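Local coordinates for protein 2-c-methyl-d-erythritol 4-phosphate cytidylyltransferase (Streptococcus pneumoniae, PDB 2VSH) that transfers the cytidylyl group of CTP to D-ribitol 5-phosphate, releasing diphosphate and supplying the CDP-ribitol needed for teichoic acid precursors, at residues G83-T88 / D181-L186; N92-I97 / D107-H112; K23-L28 / P32-T37. One frame throughout, in Å; residues are numbered along the deposited sequence.

Interaction 1: G83-T88 / D181-L186; sequences GADRNT and DLYGSL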
loop_
_atom_site.group_PDB
_atom_site.type_symbol
_atom_site.label_atom_id
_atom_site.label_comp_id
_atom_site.label_asym_id
_atom_site.label_seq_id
_atom_site.Cartn_x
_atom_site.Cartn_y
_atom_site.Cartn_z
ATOM N N GLY A 83 -12.828 -10.293 -19.850
ATOM C CA GLY A 83 -13.087 -11.582 -19.230
ATOM C C GLY A 83 -13.321 -11.457 -17.743
ATOM O O GLY A 83 -13.361 -10.347 -17.206
ATOM N N ALA A 84 -13.448 -12.608 -17.086
ATOM C CA ALA A 84 -13.777 -12.684 -15.663
ATOM C C ALA A 84 -12.639 -12.234 -14.735
ATOM O O ALA A 84 -12.867 -11.916 -13.573
ATOM C CB ALA A 84 -14.237 -14.086 -15.312
ATOM N N ASP A 85 -11.414 -12.214 -15.242
ATOM C CA ASP A 85 -10.277 -11.743 -14.459
ATOM C C ASP A 85 -9.332 -11.004 -15.393
ATOM O O ASP A 85 -9.517 -11.061 -16.613
ATOM C CB ASP A 85 -9.592 -12.913 -13.715
ATOM C CG ASP A 85 -9.143 -14.043 -14.640
ATOM O OD1 ASP A 85 -8.619 -13.787 -15.734
ATOM O OD2 ASP A 85 -9.291 -15.213 -14.248
ATOM N N ARG A 86 -8.338 -10.299 -14.853
ATOM C CA ARG A 86 -7.479 -9.501 -15.710
ATOM C C ARG A 86 -6.783 -10.293 -16.828
ATOM O O ARG A 86 -6.711 -9.807 -17.949
ATOM C CB ARG A 86 -6.478 -8.629 -14.930
ATOM C CG ARG A 86 -5.635 -9.340 -13.869
ATOM C CD ARG A 86 -4.770 -8.347 -13.036
ATOM N NE ARG A 86 -4.101 -7.356 -13.892
ATOM C CZ ARG A 86 -4.311 -6.042 -13.857
ATOM N NH1 ARG A 86 -5.160 -5.512 -12.972
ATOM N NH2 ARG A 86 -3.650 -5.250 -14.705
ATOM N N ASN A 87 -6.278 -11.498 -16.533
ATOM C CA ASN A 87 -5.533 -12.261 -17.550
ATOM C C ASN A 87 -6.434 -12.760 -18.686
ATOM O O ASN A 87 -6.005 -12.861 -19.826
ATOM C CB ASN A 87 -4.774 -13.434 -16.914
ATOM C CG ASN A 87 -3.495 -12.999 -16.218
ATOM O OD1 ASN A 87 -2.860 -12.019 -16.605
ATOM N ND2 ASN A 87 -3.123 -13.720 -15.173
ATOM N N THR A 88 -7.685 -13.073 -18.363
ATOM C CA THR A 88 -8.657 -13.447 -19.386
ATOM C C THR A 88 -8.952 -12.220 -20.255
ATOM O O THR A 88 -9.171 -12.345 -21.444
ATOM C CB THR A 88 -9.954 -14.027 -18.771
ATOM O OG1 THR A 88 -9.613 -15.068 -17.853
ATOM C CG2 THR A 88 -10.848 -14.647 -19.859
ATOM N N ASP A 181 1.255 -17.956 -25.371
ATOM C CA ASP A 181 1.946 -19.213 -25.146
ATOM C C ASP A 181 2.073 -19.601 -23.664
ATOM O O ASP A 181 1.763 -20.728 -23.291
ATOM C CB ASP A 181 3.319 -19.187 -25.833
ATOM C CG ASP A 181 3.206 -19.179 -27.353
ATOM O OD1 ASP A 181 2.102 -19.490 -27.860
ATOM O OD2 ASP A 181 4.205 -18.870 -28.040
ATOM N N LEU A 182 2.520 -18.668 -22.829
ATOM C CA LEU A 182 2.738 -18.954 -21.410
ATOM C C LEU A 182 1.434 -19.136 -20.640
ATOM O O LEU A 182 1.310 -20.049 -19.829
ATOM C CB LEU A 182 3.550 -17.835 -20.764
ATOM C CG LEU A 182 4.990 -17.671 -21.227
ATOM C CD1 LEU A 182 5.602 -16.575 -20.400
ATOM C CD2 LEU A 182 5.777 -18.995 -21.091
ATOM N N TYR A 183 0.477 -18.240 -20.883
ATOM C CA TYR A 183 -0.835 -18.317 -20.249
ATOM C C TYR A 183 -1.554 -19.590 -20.642
ATOM O O TYR A 183 -2.219 -20.210 -19.811
ATOM C CB TYR A 183 -1.659 -17.100 -20.650
ATOM C CG TYR A 183 -3.051 -17.037 -20.058
ATOM C CD1 TYR A 183 -3.243 -16.798 -18.700
ATOM C CD2 TYR A 183 -4.175 -17.199 -20.865
ATOM C CE1 TYR A 183 -4.522 -16.729 -18.162
ATOM C CE2 TYR A 183 -5.463 -17.122 -20.327
ATOM C CZ TYR A 183 -5.623 -16.894 -18.984
ATOM O OH TYR A 183 -6.896 -16.822 -18.459
ATOM N N GLY A 184 -1.400 -19.981 -21.912
ATOM C CA GLY A 184 -2.024 -21.179 -22.450
ATOM C C GLY A 184 -1.523 -22.455 -21.813
ATOM O O GLY A 184 -2.202 -23.469 -21.867
ATOM N N SER A 185 -0.333 -22.400 -21.212
ATOM C CA SER A 185 0.302 -23.577 -20.615
ATOM C C SER A 185 -0.144 -23.817 -19.169
ATOM O O SER A 185 0.343 -24.744 -18.518
ATOM C CB SER A 185 1.828 -23.441 -20.667
ATOM O OG SER A 185 2.273 -22.563 -19.642
ATOM N N LEU A 186 -1.070 -22.998 -18.674
ATOM C CA LEU A 186 -1.472 -23.053 -17.269
ATOM C C LEU A 186 -2.779 -23.801 -17.084
ATOM O O LEU A 186 -3.681 -23.681 -17.892
ATOM C CB LEU A 186 -1.603 -21.635 -16.682
ATOM C CG LEU A 186 -0.355 -20.733 -16.670
ATOM C CD1 LEU A 186 -0.694 -19.330 -16.193
ATOM C CD2 LEU A 186 0.787 -21.341 -15.843
HETATM O O HOH W 1 -6.971 -16.271 -16.050
#
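Asp85 OD1 is gripped three ways, by Thr88 N, Thr88 OG1 and a water that ties it to the Tyr183 hydroxyl across the contact. Asp85 is the N-cap of helix 86-100, and the loop before this helix, together with its first turn, probably forms part of the CTP site of the α/β nucleotidyltransferase fold. The capping bond from Thr88 N to Asp85 OD1 is 2.9 Å long and meets the oxygen nearly along its C-O axis. Thr88 OG1 donates to the same Asp85 OD1 at 2.7 Å, but from 44° above the carboxylate plane. With Thr88 OG1 placed beside its own backbone N (chi1 -51°), amide and hydroxyl can converge on one oxygen, which fixes the carboxylate over the helix start.

The water donates to Asp85 OD1 over 3.0 Å and lies in the plane of the Tyr183 ring, at its edge. The oxygen of this water lies 2.5 Å from Tyr183 OH, a short separation. Tyr183 reaches this point from helix 176-184 because its CG lies anti to the backbone N (chi1 -180°), sending the ring toward the start of helix 86-100. There Asn87 packs against it: Asn87 CB comes within 3.5 Å of Tyr183 CE1, while the Asn87 carbonyl oxygen stands over one face, offset toward the rim. Phe179 packs its ring nearly parallel to that of Tyr183, Lys191 makes a cation-pi contact with the tyrosine, and helix 197-203 touches the Asn87 side chain through Ala197 and Ile200.

The tyrosine thus couples helix 176-184 to the capped helix start partly through solvent. Beyond it the chain turns, and Leu182 O accepts from both Ser185 N and Ser185 OG on the same face of its carbonyl plane, the hydroxyl at 2.7 Å.

Interaction 2: N92-I97 / D107-H112; sequences NIIEAI and DIVVTH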
loop_
_atom_site.group_PDB
_atom_site.type_symbol
_atom_site.label_atom_id
_atom_site.label_comp_id
_atom_site.label_asym_id
_atom_site.label_seq_id
_atom_site.Cartn_x
_atom_site.Cartn_y
_atom_site.Cartn_z
ATOM N N ASN A 92 -8.292 -11.809 -24.240
ATOM C CA ASN A 92 -9.369 -11.298 -25.084
ATOM C C ASN A 92 -8.909 -10.117 -25.927
ATOM O O ASN A 92 -9.229 -10.036 -27.121
ATOM C CB ASN A 92 -10.563 -10.895 -24.227
ATOM C CG ASN A 92 -11.399 -12.065 -23.821
ATOM O OD1 ASN A 92 -11.032 -13.212 -24.043
ATOM N ND2 ASN A 92 -12.538 -11.789 -23.227
ATOM N N ILE A 93 -8.143 -9.228 -25.300
ATOM C CA ILE A 93 -7.512 -8.083 -25.973
ATOM C C ILE A 93 -6.584 -8.548 -27.103
ATOM O O ILE A 93 -6.655 -8.029 -28.230
ATOM C CB ILE A 93 -6.796 -7.147 -24.937
ATOM C CG1 ILE A 93 -7.853 -6.337 -24.171
ATOM C CG2 ILE A 93 -5.795 -6.188 -25.616
ATOM C CD1 ILE A 93 -7.359 -5.661 -22.875
ATOM N N ILE A 94 -5.745 -9.545 -26.803
ATOM C CA ILE A 94 -4.786 -10.051 -27.779
ATOM C C ILE A 94 -5.535 -10.678 -28.962
ATOM O O ILE A 94 -5.135 -10.502 -30.119
ATOM C CB ILE A 94 -3.786 -11.025 -27.124
ATOM C CG1 ILE A 94 -2.853 -10.260 -26.170
ATOM C CG2 ILE A 94 -2.988 -11.795 -28.182
ATOM C CD1 ILE A 94 -2.001 -11.144 -25.275
ATOM N N GLU A 95 -6.632 -11.375 -28.670
ATOM C CA GLU A 95 -7.475 -11.964 -29.715
ATOM C C GLU A 95 -8.060 -10.896 -30.645
ATOM O O GLU A 95 -8.063 -11.073 -31.867
ATOM C CB GLU A 95 -8.572 -12.857 -29.111
ATOM C CG GLU A 95 -8.021 -14.174 -28.565
ATOM C CD GLU A 95 -9.062 -15.036 -27.873
ATOM O OE1 GLU A 95 -8.846 -16.251 -27.821
ATOM O OE2 GLU A 95 -10.093 -14.512 -27.381
ATOM N N ALA A 96 -8.549 -9.801 -30.064
ATOM C CA ALA A 96 -9.080 -8.661 -30.828
ATOM C C ALA A 96 -7.995 -8.019 -31.703
ATOM O O ALA A 96 -8.235 -7.673 -32.859
ATOM C CB ALA A 96 -9.682 -7.628 -29.883
ATOM N N ILE A 97 -6.802 -7.872 -31.136
ATOM C CA ILE A 97 -5.631 -7.423 -31.884
ATOM C C ILE A 97 -5.335 -8.338 -33.078
ATOM O O ILE A 97 -5.119 -7.860 -34.205
ATOM C CB ILE A 97 -4.385 -7.360 -30.972
ATOM C CG1 ILE A 97 -4.501 -6.210 -29.971
ATOM C CG2 ILE A 97 -3.104 -7.223 -31.813
ATOM C CD1 ILE A 97 -3.435 -6.217 -28.876
ATOM N N ASP A 107 5.111 -8.475 -32.244
ATOM C CA ASP A 107 4.059 -7.519 -31.871
ATOM C C ASP A 107 3.890 -7.437 -30.353
ATOM O O ASP A 107 3.852 -8.458 -29.682
ATOM C CB ASP A 107 2.718 -7.875 -32.522
ATOM C CG ASP A 107 2.744 -7.750 -34.030
ATOM O OD1 ASP A 107 3.545 -6.952 -34.564
ATOM O OD2 ASP A 107 1.979 -8.477 -34.697
ATOM N N ILE A 108 3.794 -6.214 -29.833
ATOM C CA ILE A 108 3.812 -5.953 -28.395
ATOM C C ILE A 108 2.479 -5.339 -27.920
ATOM O O ILE A 108 1.826 -4.617 -28.674
ATOM C CB ILE A 108 5.007 -5.016 -28.064
ATOM C CG1 ILE A 108 6.316 -5.807 -28.020
ATOM C CG2 ILE A 108 4.804 -4.280 -26.739
ATOM C CD1 ILE A 108 7.543 -4.934 -28.270
ATOM N N VAL A 109 2.056 -5.657 -26.693
ATOM C CA VAL A 109 0.922 -4.985 -26.077
ATOM C C VAL A 109 1.373 -4.296 -24.793
ATOM O O VAL A 109 2.041 -4.907 -23.955
ATOM C CB VAL A 109 -0.321 -5.920 -25.830
ATOM C CG1 VAL A 109 -0.019 -7.050 -24.822
ATOM C CG2 VAL A 109 -1.540 -5.113 -25.367
ATOM N N VAL A 110 1.042 -3.017 -24.679
ATOM C CA VAL A 110 1.231 -2.261 -23.440
ATOM C C VAL A 110 -0.082 -2.326 -22.659
ATOM O O VAL A 110 -1.024 -1.591 -22.966
ATOM C CB VAL A 110 1.657 -0.777 -23.720
ATOM C CG1 VAL A 110 1.870 0.003 -22.407
ATOM C CG2 VAL A 110 2.941 -0.707 -24.553
ATOM N N THR A 111 -0.154 -3.224 -21.665
ATOM C CA THR A 111 -1.356 -3.397 -20.853
ATOM C C THR A 111 -1.384 -2.427 -19.673
ATOM O O THR A 111 -0.349 -2.143 -19.068
ATOM C CB THR A 111 -1.557 -4.864 -20.331
ATOM O OG1 THR A 111 -0.584 -5.169 -19.320
ATOM C CG2 THR A 111 -1.479 -5.883 -21.478
ATOM N N HIS A 112 -2.576 -1.905 -19.357
ATOM C CA HIS A 112 -2.692 -0.847 -18.360
ATOM C C HIS A 112 -4.111 -0.801 -17.790
ATOM O O HIS A 112 -5.084 -0.957 -18.534
ATOM C CB HIS A 112 -2.315 0.516 -18.990
ATOM C CG HIS A 112 -2.261 1.645 -18.007
ATOM N ND1 HIS A 112 -1.301 1.725 -17.020
ATOM C CD2 HIS A 112 -3.058 2.731 -17.850
ATOM C CE1 HIS A 112 -1.499 2.825 -16.308
ATOM N NE2 HIS A 112 -2.568 3.443 -16.780
#
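Val109 overlaps two isoleucines of helix 86-100 with one methyl group, CG2, which meets both Ile93 and Ile97. This is helix-on-sheet packing in the Rossmann-like α/β core: the helix lies in the crossover from strand 77-81 to strand 108-113 and runs back across the sheet, its direction 139° from that of the strand. The two short axes pass 10.5 Å apart, and no hydrogen bond joins the segments.

Ile93 and Ile97, one helical turn apart, offer Ile93 CG2 and Ile97 CD1 to the same valine methyl. Ile93 CG2 stands 4.4 Å from Val109 CG2. The approach of Ile94 to Val109 CG1 is doubtful, since the isoleucine has two deposited conformers. Around the contact, Leu8 and Tyr4 of strand 3-9 touch Ile93 and Ile97, respectively, while Cys176 and Phe174 touch Val109 and continue the apolar layer. Backbone hydrogen bonding with Phe174 of strand 165-175 holds Val109 in the sheet. With Val109 CG1 between its backbone N and carbonyl carbon (chi1 64°), CG2 is left turned to the helix, where Ile97 CD1 lies 4.1 Å from Val109 CG2.

Interaction 3: K23-L28 / P32-T37; sequences KQFLEL and PILIHT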
loop_
_atom_site.group_PDB
_atom_site.type_symbol
_atom_site.label_atom_id
_atom_site.label_comp_id
_atom_site.label_asym_id
_atom_site.label_seq_id
_atom_site.Cartn_x
_atom_site.Cartn_y
_atom_site.Cartn_z
ATOM N N LYS A 23 -15.333 2.053 -11.136
ATOM C CA LYS A 23 -14.941 3.468 -11.091
ATOM C C LYS A 23 -14.526 4.098 -12.420
ATOM O O LYS A 23 -14.625 5.301 -12.578
ATOM C CB LYS A 23 -13.956 3.768 -9.960
ATOM C CG LYS A 23 -14.695 4.128 -8.668
ATOM C CD LYS A 23 -13.993 3.604 -7.464
ATOM C CE LYS A 23 -14.969 3.376 -6.320
ATOM N NZ LYS A 23 -15.291 4.700 -5.760
ATOM N N GLN A 24 -14.116 3.284 -13.388
ATOM C CA GLN A 24 -13.672 3.813 -14.686
ATOM C C GLN A 24 -14.769 4.561 -15.456
ATOM O O GLN A 24 -14.458 5.394 -16.307
ATOM C CB GLN A 24 -13.076 2.716 -15.554
ATOM C CG GLN A 24 -14.084 1.714 -16.061
ATOM C CD GLN A 24 -14.110 0.470 -15.221
ATOM O OE1 GLN A 24 -13.646 0.455 -14.054
ATOM N NE2 GLN A 24 -14.659 -0.601 -15.796
ATOM N N PHE A 25 -16.038 4.282 -15.148
ATOM C CA PHE A 25 -17.154 4.961 -15.816
ATOM C C PHE A 25 -17.613 6.217 -15.084
ATOM O O PHE A 25 -18.490 6.936 -15.544
ATOM C CB PHE A 25 -18.316 4.006 -16.095
ATOM C CG PHE A 25 -17.947 2.876 -17.020
ATOM C CD1 PHE A 25 -17.398 3.136 -18.273
ATOM C CD2 PHE A 25 -18.151 1.552 -16.644
ATOM C CE1 PHE A 25 -17.035 2.095 -19.135
ATOM C CE2 PHE A 25 -17.798 0.508 -17.494
ATOM C CZ PHE A 25 -17.240 0.780 -18.741
ATOM N N LEU A 26 -16.989 6.470 -13.948
ATOM C CA LEU A 26 -17.232 7.666 -13.169
ATOM C C LEU A 26 -16.470 8.867 -13.718
ATOM O O LEU A 26 -15.360 8.728 -14.229
ATOM C CB LEU A 26 -16.828 7.404 -11.716
ATOM C CG LEU A 26 -17.972 7.365 -10.709
ATOM C CD1 LEU A 26 -19.256 6.803 -11.290
ATOM C CD2 LEU A 26 -17.547 6.605 -9.444
ATOM N N GLU A 27 -17.068 10.048 -13.575
ATOM C CA GLU A 27 -16.457 11.290 -14.038
ATOM C C GLU A 27 -15.321 11.730 -13.122
ATOM O O GLU A 27 -15.457 11.739 -11.895
ATOM C CB GLU A 27 -17.516 12.395 -14.152
ATOM C CG GLU A 27 -16.957 13.799 -14.371
ATOM C CD GLU A 27 -18.043 14.842 -14.571
ATOM O OE1 GLU A 27 -18.379 15.106 -15.746
ATOM O OE2 GLU A 27 -18.562 15.388 -13.556
ATOM N N LEU A 28 -14.199 12.082 -13.738
ATOM C CA LEU A 28 -13.144 12.817 -13.065
ATOM C C LEU A 28 -13.009 14.148 -13.796
ATOM O O LEU A 28 -12.711 14.177 -14.997
ATOM C CB LEU A 28 -11.833 12.029 -13.109
ATOM C CG LEU A 28 -10.623 12.586 -12.359
ATOM C CD1 LEU A 28 -10.898 12.764 -10.868
ATOM C CD2 LEU A 28 -9.415 11.696 -12.604
ATOM N N PRO A 32 -15.182 10.815 -18.046
ATOM C CA PRO A 32 -15.042 9.542 -17.331
ATOM C C PRO A 32 -13.587 9.151 -17.173
ATOM O O PRO A 32 -12.766 9.400 -18.073
ATOM C CB PRO A 32 -15.737 8.516 -18.246
ATOM C CG PRO A 32 -16.641 9.313 -19.121
ATOM C CD PRO A 32 -15.975 10.667 -19.280
ATOM N N ILE A 33 -13.270 8.523 -16.046
ATOM C CA ILE A 33 -11.906 8.059 -15.794
ATOM C C ILE A 33 -11.343 7.283 -16.981
ATOM O O ILE A 33 -10.187 7.512 -17.396
ATOM C CB ILE A 33 -11.814 7.242 -14.460
ATOM C CG1 ILE A 33 -12.053 8.180 -13.266
ATOM C CG2 ILE A 33 -10.428 6.567 -14.334
ATOM C CD1 ILE A 33 -12.419 7.489 -11.934
ATOM N N LEU A 34 -12.149 6.378 -17.545
ATOM C CA LEU A 34 -11.716 5.575 -18.689
ATOM C C LEU A 34 -11.224 6.440 -19.847
ATOM O O LEU A 34 -10.242 6.103 -20.519
ATOM C CB LEU A 34 -12.853 4.662 -19.184
ATOM C CG LEU A 34 -12.568 3.849 -20.452
ATOM C CD1 LEU A 34 -11.388 2.857 -20.284
ATOM C CD2 LEU A 34 -13.826 3.133 -20.944
ATOM N N ILE A 35 -11.923 7.546 -20.074
ATOM C CA ILE A 35 -11.590 8.474 -21.163
ATOM C C ILE A 35 -10.238 9.163 -20.933
ATOM O O ILE A 35 -9.427 9.253 -21.864
ATOM C CB ILE A 35 -12.722 9.489 -21.397
ATOM C CG1 ILE A 35 -13.969 8.784 -21.966
ATOM C CG2 ILE A 35 -12.250 10.651 -22.297
ATOM C CD1 ILE A 35 -13.741 8.008 -23.309
ATOM N N HIS A 36 -10.014 9.634 -19.703
ATOM C CA HIS A 36 -8.734 10.222 -19.303
ATOM C C HIS A 36 -7.595 9.270 -19.640
ATOM O O HIS A 36 -6.548 9.683 -20.160
ATOM C CB HIS A 36 -8.689 10.465 -17.795
ATOM C CG HIS A 36 -9.498 11.628 -17.333
ATOM N ND1 HIS A 36 -9.030 12.922 -17.383
ATOM C CD2 HIS A 36 -10.734 11.694 -16.787
ATOM C CE1 HIS A 36 -9.953 13.740 -16.908
ATOM N NE2 HIS A 36 -10.994 13.019 -16.536
ATOM N N THR A 37 -7.805 7.993 -19.318
ATOM C CA THR A 37 -6.780 6.963 -19.480
ATOM C C THR A 37 -6.504 6.689 -20.968
ATOM O O THR A 37 -5.343 6.629 -21.398
ATOM C CB THR A 37 -7.206 5.642 -18.764
ATOM O OG1 THR A 37 -7.421 5.899 -17.367
ATOM C CG2 THR A 37 -6.124 4.576 -18.908
#
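Three hydrogen bonds run from residues 33-36 to carbonyl oxygens of residues 24-28, where a small β hairpin (27-28 with 31-32) leads straight into helix 33-42. Pro32 is the N-cap, and the first amides of the helix find acceptors in the preceding chain. Ile33 N donates to Leu26 O over 2.8 Å, nearly straight onto the oxygen. Leu34 N reaches Gln24 O, also at 2.8 Å, in the carbonyl plane on a lone pair. The third bond uses a side chain: His36 NE2 donates to Leu28 O at 2.6 Å, the oxygen lying at the edge of the imidazole close to its plane, whereas the donor is tilted 29° from the carbonyl plane.

A weaker polar contact, Pro32 CA to Leu26 O at 3.2 Å, is of the CA-H...O kind. It lies beside the antiparallel non-hydrogen-bonded pair Glu27-Pro32.

Apolar contacts fill the rest. Ile33 CG1 packs 3.9 Å from Leu28 CB. Leu28 CD2 stands over one face of the His36 ring, and Leu28 CB comes within 3.7 Å of His36 NE2. Leu34 CG lies anti to the backbone N (chi1 175°), which carries CD2 alongside the Phe25 ring, 3.8 Å from Phe25 CE1. Gln24 CG sits over the centre of that ring. Outside the segments, Trp58 stacks on Phe25, and Gln24 touches Ser114, a probable CTP-binding residue.

Backbone carbonyls that accept from the helix's first amides and from an imidazole N-H, together with the apolar packing, thus hold the 3-10 turn at 23-25, the hairpin and the helix start to one another.

From the N terminus, interaction 3 comes first and closes the shortest loop: residues 29-31 separate its segments, and it ties the hairpin to the start of helix 33-42. The next contact to open, interaction 1, spans 92 residues, from the start of helix 86-100 to helix 176-184. Interaction 2 nests within that span, where strand 108-113 comes back against helix 86-100. Interactions 1 and 2 therefore share a helix and touch between Gly83 and Asn92. Interaction 3 precedes both in series and lies across the chain's centre from interaction 1, yet meets interaction 2 where Thr37 packs on His112.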